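Local coordinates for penicillin-binding protein (Bacillus halodurans, PDB 3TG9), which is a member of the beta-lactamase and penicillin-binding protein family that probably acts on peptidoglycan-like peptides or beta-lactams through an active-site serine, at residues Cys57-Ala62 against Gln256-Pro261; Lys239-Leu244 against Tyr287-Tyr292. One frame throughout, in Å; residues are numbered along the deposited sequence.

Contact 1: residues Cys57-Ala62 against Gln256-Pro261; sequences CKLFTA and QKLLTP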
ATOM      1  N   CYS B  57     -14.981   9.359 -12.512  1.00 26.92           N
ATOM      2  CA  CYS B  57     -15.165   8.307 -13.513  1.00 26.85           C
ATOM      3  C   CYS B  57     -16.549   7.648 -13.489  1.00 30.58           C
ATOM      4  O   CYS B  57     -16.787   6.672 -14.209  1.00 30.18           O
ATOM      5  CB  CYS B  57     -14.068   7.241 -13.394  1.00 27.52           C
ATOM      6  SG  CYS B  57     -14.090   6.337 -11.852  1.00 29.54           S
ATOM      7  N   LYS B  58     -17.449   8.161 -12.653  1.00 29.75           N
ATOM      8  CA  LYS B  58     -18.856   7.776 -12.737  1.00 30.79           C
ATOM      9  C   LYS B  58     -19.383   8.068 -14.139  1.00 30.88           C
ATOM     10  O   LYS B  58     -20.288   7.388 -14.618  1.00 34.13           O
ATOM     11  CB  LYS B  58     -19.706   8.519 -11.706  1.00 28.80           C
ATOM     12  CG  LYS B  58     -19.624   7.955 -10.301  1.00 32.60           C
ATOM     13  CD  LYS B  58     -20.764   8.475  -9.425  1.00 29.56           C
ATOM     14  CE  LYS B  58     -20.795   7.723  -8.107  1.00 29.88           C
ATOM     15  NZ  LYS B  58     -19.630   8.073  -7.261  1.00 28.03           N
ATOM     16  N   LEU B  59     -18.806   9.081 -14.785  1.00 29.27           N
ATOM     17  CA  LEU B  59     -19.138   9.426 -16.168  1.00 27.48           C
ATOM     18  C   LEU B  59     -18.852   8.280 -17.144  1.00 30.50           C
ATOM     19  O   LEU B  59     -19.632   8.050 -18.075  1.00 27.91           O
ATOM     20  CB  LEU B  59     -18.376  10.679 -16.614  1.00 23.45           C
ATOM     21  CG  LEU B  59     -18.542  11.104 -18.081  1.00 26.32           C
ATOM     22  CD1 LEU B  59     -20.006  11.276 -18.452  1.00 26.94           C
ATOM     23  CD2 LEU B  59     -17.789  12.387 -18.335  1.00 27.22           C
ATOM     24  N   PHE B  60     -17.730   7.583 -16.938  1.00 28.78           N
ATOM     25  CA  PHE B  60     -17.350   6.467 -17.802  1.00 29.23           C
ATOM     26  C   PHE B  60     -18.350   5.335 -17.614  1.00 29.93           C
ATOM     27  O   PHE B  60     -18.647   4.592 -18.547  1.00 29.52           O
ATOM     28  CB  PHE B  60     -15.939   5.927 -17.484  1.00 28.67           C
ATOM     29  CG  PHE B  60     -14.872   6.990 -17.352  1.00 29.02           C
ATOM     30  CD1 PHE B  60     -15.089   8.290 -17.784  1.00 27.37           C
ATOM     31  CD2 PHE B  60     -13.633   6.672 -16.804  1.00 29.24           C
ATOM     32  CE1 PHE B  60     -14.099   9.257 -17.654  1.00 23.08           C
ATOM     33  CE2 PHE B  60     -12.640   7.633 -16.672  1.00 28.23           C
ATOM     34  CZ  PHE B  60     -12.882   8.931 -17.097  1.00 31.89           C
ATOM     35  N   THR B  61     -18.850   5.191 -16.391  1.00 28.55           N
ATOM     36  CA  THR B  61     -19.858   4.179 -16.107  1.00 28.62           C
ATOM     37  C   THR B  61     -21.143   4.508 -16.859  1.00 32.33           C
ATOM     38  O   THR B  61     -21.765   3.629 -17.452  1.00 37.90           O
ATOM     39  CB  THR B  61     -20.147   4.078 -14.602  1.00 27.60           C
ATOM     40  OG1 THR B  61     -18.922   3.845 -13.902  1.00 31.67           O
ATOM     41  CG2 THR B  61     -21.113   2.945 -14.313  1.00 26.33           C
ATOM     42  N   ALA B  62     -21.526   5.779 -16.850  1.00 29.57           N
ATOM     43  CA  ALA B  62     -22.736   6.209 -17.548  1.00 33.97           C
ATOM     44  C   ALA B  62     -22.574   6.039 -19.048  1.00 33.14           C
ATOM     45  O   ALA B  62     -23.487   5.575 -19.731  1.00 32.87           O
ATOM     46  CB  ALA B  62     -23.063   7.642 -17.211  1.00 28.55           C
ATOM     47  N   GLN B 256     -26.735  13.026 -26.316  1.00 36.79           N
ATOM     48  CA  GLN B 256     -27.625  14.092 -25.864  1.00 32.53           C
ATOM     49  C   GLN B 256     -28.499  13.644 -24.699  1.00 36.61           C
ATOM     50  O   GLN B 256     -28.775  14.428 -23.788  1.00 34.70           O
ATOM     51  CB  GLN B 256     -28.498  14.555 -27.034  1.00 41.63           C
ATOM     52  CG  GLN B 256     -29.161  15.921 -26.870  1.00 48.51           C
ATOM     53  CD  GLN B 256     -29.488  16.554 -28.220  1.00 63.78           C
ATOM     54  OE1 GLN B 256     -28.845  16.253 -29.231  1.00 58.41           O
ATOM     55  NE2 GLN B 256     -30.491  17.434 -28.243  1.00 68.66           N
ATOM     56  N   LYS B 257     -28.939  12.387 -24.725  1.00 36.61           N
ATOM     57  CA  LYS B 257     -29.714  11.837 -23.615  1.00 35.46           C
ATOM     58  C   LYS B 257     -28.885  11.813 -22.327  1.00 38.04           C
ATOM     59  O   LYS B 257     -29.406  12.066 -21.239  1.00 36.35           O
ATOM     60  CB  LYS B 257     -30.223  10.426 -23.939  1.00 41.06           C
ATOM     61  CG  LYS B 257     -31.162  10.350 -25.145  1.00 47.32           C
ATOM     62  CD  LYS B 257     -32.088   9.136 -25.078  1.00 49.99           C
ATOM     63  CE  LYS B 257     -32.985   9.198 -23.838  1.00 58.78           C
ATOM     64  NZ  LYS B 257     -33.923   8.034 -23.727  1.00 55.38           N
ATOM     65  N   LEU B 258     -27.595  11.512 -22.459  1.00 32.10           N
ATOM     66  CA  LEU B 258     -26.697  11.445 -21.308  1.00 33.84           C
ATOM     67  C   LEU B 258     -26.479  12.840 -20.746  1.00 30.99           C
ATOM     68  O   LEU B 258     -26.323  13.012 -19.542  1.00 30.34           O
ATOM     69  CB  LEU B 258     -25.353  10.797 -21.705  1.00 31.40           C
ATOM     70  CG  LEU B 258     -24.152  10.767 -20.740  1.00 33.34           C
ATOM     71  CD1 LEU B 258     -23.179   9.597 -21.070  1.00 28.73           C
ATOM     72  CD2 LEU B 258     -23.405  12.094 -20.734  1.00 32.74           C
ATOM     73  N   LEU B 259     -26.489  13.838 -21.628  1.00 32.43           N
ATOM     74  CA  LEU B 259     -26.232  15.223 -21.234  1.00 32.94           C
ATOM     75  C   LEU B 259     -27.509  15.991 -20.893  1.00 36.22           C
ATOM     76  O   LEU B 259     -27.482  17.216 -20.749  1.00 36.06           O
ATOM     77  CB  LEU B 259     -25.483  15.960 -22.347  1.00 34.40           C
ATOM     78  CG  LEU B 259     -24.137  15.366 -22.783  1.00 32.81           C
ATOM     79  CD1 LEU B 259     -23.712  15.914 -24.135  1.00 30.74           C
ATOM     80  CD2 LEU B 259     -23.066  15.624 -21.728  1.00 31.24           C
ATOM     81  N   THR B 260     -28.626  15.282 -20.774  1.00 32.79           N
ATOM     82  CA  THR B 260     -29.899  15.933 -20.471  1.00 35.75           C
ATOM     83  C   THR B 260     -30.063  16.147 -18.974  1.00 38.22           C
ATOM     84  O   THR B 260     -29.849  15.230 -18.193  1.00 36.83           O
ATOM     85  CB  THR B 260     -31.088  15.100 -20.971  1.00 37.37           C
ATOM     86  OG1 THR B 260     -31.095  15.096 -22.399  1.00 34.05           O
ATOM     87  CG2 THR B 260     -32.402  15.683 -20.477  1.00 35.65           C
ATOM     88  N   PRO B 261     -30.444  17.368 -18.568  1.00 40.17           N
ATOM     89  CA  PRO B 261     -30.677  17.640 -17.148  1.00 31.28           C
ATOM     90  C   PRO B 261     -31.937  16.932 -16.684  1.00 37.95           C
ATOM     91  O   PRO B 261     -33.010  17.546 -16.654  1.00 43.59           O
ATOM     92  CB  PRO B 261     -30.880  19.159 -17.108  1.00 35.22           C
ATOM     93  CG  PRO B 261     -30.386  19.670 -18.417  1.00 37.78           C
ATOM     94  CD  PRO B 261     -30.617  18.568 -19.398  1.00 37.30           C
TER

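Contact 2: residues Lys239-Leu244 against Tyr287-Tyr292; sequences KLWLAL and YHVMGY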
ATOM      1  N   LYS B 239      -9.100  14.284 -23.989  1.00 34.17           N
ATOM      2  CA  LYS B 239      -9.522  13.436 -25.100  1.00 34.83           C
ATOM      3  C   LYS B 239     -10.873  12.791 -24.838  1.00 32.81           C
ATOM      4  O   LYS B 239     -11.601  12.473 -25.776  1.00 29.42           O
ATOM      5  CB  LYS B 239      -8.495  12.333 -25.380  1.00 34.08           C
ATOM      6  CG  LYS B 239      -7.160  12.822 -25.926  1.00 38.82           C
ATOM      7  CD  LYS B 239      -6.262  11.639 -26.286  1.00 41.17           C
ATOM      8  CE  LYS B 239      -4.812  12.066 -26.469  1.00 47.03           C
ATOM      9  NZ  LYS B 239      -4.700  13.372 -27.192  1.00 48.54           N
ATOM     10  N   LEU B 240     -11.197  12.555 -23.568  1.00 33.13           N
ATOM     11  CA  LEU B 240     -12.463  11.904 -23.255  1.00 28.31           C
ATOM     12  C   LEU B 240     -13.656  12.827 -23.535  1.00 28.93           C
ATOM     13  O   LEU B 240     -14.675  12.395 -24.079  1.00 30.39           O
ATOM     14  CB  LEU B 240     -12.501  11.385 -21.811  1.00 30.07           C
ATOM     15  CG  LEU B 240     -13.900  10.817 -21.538  1.00 29.37           C
ATOM     16  CD1 LEU B 240     -13.904   9.453 -20.921  1.00 35.24           C
ATOM     17  CD2 LEU B 240     -14.767  11.811 -20.756  1.00 30.36           C
ATOM     18  N   TRP B 241     -13.527  14.093 -23.154  1.00 29.06           N
ATOM     19  CA  TRP B 241     -14.559  15.084 -23.440  1.00 30.07           C
ATOM     20  C   TRP B 241     -14.722  15.256 -24.956  1.00 35.61           C
ATOM     21  O   TRP B 241     -15.837  15.254 -25.482  1.00 34.69           O
ATOM     22  CB  TRP B 241     -14.185  16.428 -22.816  1.00 31.04           C
ATOM     23  CG  TRP B 241     -14.419  16.539 -21.336  1.00 32.00           C
ATOM     24  CD1 TRP B 241     -13.470  16.720 -20.365  1.00 30.70           C
ATOM     25  CD2 TRP B 241     -15.683  16.496 -20.655  1.00 32.75           C
ATOM     26  NE1 TRP B 241     -14.067  16.786 -19.122  1.00 29.19           N
ATOM     27  CE2 TRP B 241     -15.423  16.654 -19.273  1.00 32.79           C
ATOM     28  CE3 TRP B 241     -17.005  16.336 -21.080  1.00 28.31           C
ATOM     29  CZ2 TRP B 241     -16.440  16.665 -18.317  1.00 31.33           C
ATOM     30  CZ3 TRP B 241     -18.012  16.348 -20.131  1.00 28.27           C
ATOM     31  CH2 TRP B 241     -17.724  16.512 -18.762  1.00 29.82           C
ATOM     32  N   LEU B 242     -13.596  15.416 -25.650  1.00 33.61           N
ATOM     33  CA  LEU B 242     -13.588  15.559 -27.100  1.00 33.70           C
ATOM     34  C   LEU B 242     -14.340  14.422 -27.781  1.00 33.51           C
ATOM     35  O   LEU B 242     -15.277  14.659 -28.534  1.00 34.98           O
ATOM     36  CB  LEU B 242     -12.154  15.642 -27.613  1.00 32.44           C
ATOM     37  CG  LEU B 242     -11.429  16.918 -27.182  1.00 35.31           C
ATOM     38  CD1 LEU B 242      -9.996  16.928 -27.685  1.00 36.32           C
ATOM     39  CD2 LEU B 242     -12.180  18.153 -27.668  1.00 36.53           C
ATOM     40  N   ALA B 243     -13.943  13.187 -27.503  1.00 29.51           N
ATOM     41  CA  ALA B 243     -14.621  12.021 -28.070  1.00 30.80           C
ATOM     42  C   ALA B 243     -16.113  11.992 -27.739  1.00 35.73           C
ATOM     43  O   ALA B 243     -16.927  11.600 -28.575  1.00 37.77           O
ATOM     44  CB  ALA B 243     -13.949  10.735 -27.605  1.00 33.07           C
ATOM     45  N   LEU B 244     -16.473  12.384 -26.519  1.00 33.98           N
ATOM     46  CA  LEU B 244     -17.879  12.402 -26.129  1.00 34.29           C
ATOM     47  C   LEU B 244     -18.669  13.427 -26.959  1.00 33.99           C
ATOM     48  O   LEU B 244     -19.692  13.098 -27.556  1.00 30.81           O
ATOM     49  CB  LEU B 244     -18.027  12.685 -24.626  1.00 34.78           C
ATOM     50  CG  LEU B 244     -19.447  12.763 -24.044  1.00 31.86           C
ATOM     51  CD1 LEU B 244     -20.202  11.437 -24.199  1.00 25.92           C
ATOM     52  CD2 LEU B 244     -19.425  13.200 -22.578  1.00 29.10           C
ATOM     53  N   TYR B 287     -20.810  21.195 -18.551  1.00 24.19           N
ATOM     54  CA  TYR B 287     -20.974  19.839 -18.079  1.00 33.56           C
ATOM     55  C   TYR B 287     -19.708  19.541 -17.291  1.00 28.27           C
ATOM     56  O   TYR B 287     -18.608  19.864 -17.738  1.00 28.15           O
ATOM     57  CB  TYR B 287     -21.107  18.885 -19.255  1.00 31.27           C
ATOM     58  CG  TYR B 287     -22.220  19.258 -20.202  1.00 33.36           C
ATOM     59  CD1 TYR B 287     -23.537  18.927 -19.917  1.00 29.44           C
ATOM     60  CD2 TYR B 287     -21.952  19.938 -21.384  1.00 34.33           C
ATOM     61  CE1 TYR B 287     -24.556  19.251 -20.788  1.00 31.19           C
ATOM     62  CE2 TYR B 287     -22.966  20.279 -22.256  1.00 38.56           C
ATOM     63  CZ  TYR B 287     -24.268  19.934 -21.952  1.00 35.35           C
ATOM     64  OH  TYR B 287     -25.287  20.270 -22.818  1.00 35.55           O
ATOM     65  N   HIS B 288     -19.843  18.964 -16.110  1.00 26.54           N
ATOM     66  CA  HIS B 288     -18.648  18.733 -15.314  1.00 31.09           C
ATOM     67  C   HIS B 288     -18.721  17.519 -14.414  1.00 28.28           C
ATOM     68  O   HIS B 288     -19.799  17.068 -14.025  1.00 27.45           O
ATOM     69  CB  HIS B 288     -18.274  19.995 -14.517  1.00 31.22           C
ATOM     70  CG  HIS B 288     -19.231  20.340 -13.421  1.00 30.25           C
ATOM     71  ND1 HIS B 288     -20.508  20.811 -13.665  1.00 29.75           N
ATOM     72  CD2 HIS B 288     -19.090  20.320 -12.077  1.00 28.89           C
ATOM     73  CE1 HIS B 288     -21.114  21.048 -12.513  1.00 26.85           C
ATOM     74  NE2 HIS B 288     -20.276  20.752 -11.537  1.00 31.58           N
ATOM     75  N   VAL B 289     -17.553  16.977 -14.104  1.00 30.52           N
ATOM     76  CA  VAL B 289     -17.444  15.923 -13.108  1.00 25.48           C
ATOM     77  C   VAL B 289     -16.416  16.340 -12.080  1.00 27.50           C
ATOM     78  O   VAL B 289     -15.613  17.238 -12.316  1.00 26.72           O
ATOM     79  CB  VAL B 289     -17.041  14.569 -13.716  1.00 23.44           C
ATOM     80  CG1 VAL B 289     -18.156  14.019 -14.582  1.00 26.37           C
ATOM     81  CG2 VAL B 289     -15.738  14.695 -14.502  1.00 23.70           C
ATOM     82  N   MET B 290     -16.447  15.676 -10.933  1.00 23.63           N
ATOM     83  CA  MET B 290     -15.493  15.939  -9.880  1.00 23.70           C
ATOM     84  C   MET B 290     -15.361  14.678  -9.060  1.00 25.17           C
ATOM     85  O   MET B 290     -16.156  13.753  -9.199  1.00 26.19           O
ATOM     86  CB  MET B 290     -16.002  17.046  -8.984  1.00 23.68           C
ATOM     87  CG  MET B 290     -17.169  16.574  -8.164  1.00 29.42           C
ATOM     88  SD  MET B 290     -18.421  17.806  -7.967  1.00 48.82           S
ATOM     89  CE  MET B 290     -18.796  18.178  -9.671  1.00 32.59           C
ATOM     90  N   GLY B 291     -14.369  14.648  -8.187  1.00 26.31           N
ATOM     91  CA  GLY B 291     -14.189  13.518  -7.297  1.00 24.85           C
ATOM     92  C   GLY B 291     -13.309  13.939  -6.151  1.00 27.15           C
ATOM     93  O   GLY B 291     -12.380  14.726  -6.342  1.00 26.99           O
ATOM     94  N   TYR B 292     -13.626  13.437  -4.961  1.00 25.96           N
ATOM     95  CA  TYR B 292     -12.792  13.620  -3.784  1.00 30.09           C
ATOM     96  C   TYR B 292     -12.605  12.299  -3.039  1.00 30.72           C
ATOM     97  O   TYR B 292     -13.579  11.635  -2.671  1.00 26.36           O
ATOM     98  CB  TYR B 292     -13.401  14.664  -2.847  1.00 29.02           C
ATOM     99  CG  TYR B 292     -13.289  16.073  -3.374  1.00 30.11           C
ATOM    100  CD1 TYR B 292     -14.145  16.540  -4.377  1.00 29.84           C
ATOM    101  CD2 TYR B 292     -12.326  16.941  -2.872  1.00 28.48           C
ATOM    102  CE1 TYR B 292     -14.040  17.849  -4.871  1.00 28.74           C
ATOM    103  CE2 TYR B 292     -12.213  18.241  -3.354  1.00 36.33           C
ATOM    104  CZ  TYR B 292     -13.071  18.690  -4.348  1.00 32.20           C
ATOM    105  OH  TYR B 292     -12.931  19.978  -4.803  1.00 34.54           O
TER

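Contact 1: residues Cys57-Ala62 against Gln256-Pro261
Leu-258, on the last turn of helix 252-258, reaches across to the first turns of helix 58-70 and meets two residues there, one with each branch of its fork. CD2 of Leu-258 lies 4.2 Å from CD1 of Leu-59, the two side chains crossing at about a right angle. The other branch sits against Ala-62, where CD1 of Leu-258 comes 4.1 Å from the carbonyl carbon and 4.3 Å from CB. With CG anti to the backbone N (chi1 172°), Leu-258 extends its fork between the two helices. This apolar patch is buried, but it is small, and no hydrogen bond spans it.

Beyond Leu-258 the chain leaves the helix, and the far side of this segment is looser: Gln-256 is exposed and Thr-260 partly so. There OG1 of Thr-260 donates to the carbonyl O of Gln-256 at 2.8 Å, tying the turn back onto the helix end.

On the other segment, Lys-58 belongs to a probable SxxK motif with Ser-55, and its NZ hydrogen-bonds Tyr-152 and Asn-154. Leu-258 thus packs against the helix that carries this lysine through apolar contacts, leaving the polar groups of the presumed active site to other partners.

Contact 2: residues Lys239-Leu244 against Tyr287-Tyr292
Tyr-287 begins the contact by offering its backbone and CB, rather than its ring, to the indole of Trp-241. CH2 of Trp-241 stands 3.6 Å from the carbonyl O of Tyr-287, a van der Waals approach of a ring carbon, while CZ3 of Trp-241 lies 4.1 Å from CB of Tyr-287. The phenol turns off elsewhere: CG of Tyr-287 is anti to its carbonyl carbon (chi1 -55°), and the ring leads away from the helix.

At His-288 the chain contributes chiefly its backbone, the amide N lying 4.2 Å from CH2 of Trp-241. The side chain starts away from the helix, as expected of strand alternation, and its ring meets Trp-276 on the other face of the sheet. Here strand 284-293 runs inside the antiparallel sheet, between strands 276-279 and 296-303, and helix 234-245 packs across one sheet face, as in the alpha/beta domain of serine beta-lactamases and penicillin-binding proteins. The short helix and strand segments run at 144° to each other, their axes 11.8 Å apart, and the indole bridges much of that gap. The indole nitrogen is satisfied from the same sheet, where NE1 of Trp-241 hydrogen-bonds OG of Ser-300.

Val-289 follows, its CG2 lying 4.4 Å from CZ2 of Trp-241.

The centres of contacts 1 and 2 lie about 9 Å apart, and the two touch directly. Leu-59 of contact 1 packs on Leu-240 and Val-289 of contact 2, its CB lying 3.9 Å from CG1 of Val-289. Along the chain their segments alternate: 57-62, 239-244, 256-261, then 287-292. Helices 234-245 and 252-258 follow one another, so each contact uses one of these successive helices, contact 1 setting it against helix 58-70 and contact 2 against the antiparallel sheet. Through these touching, largely buried contacts, the helix bearing the SxxK lysine, probably part of the active site, is packed near the antiparallel sheet.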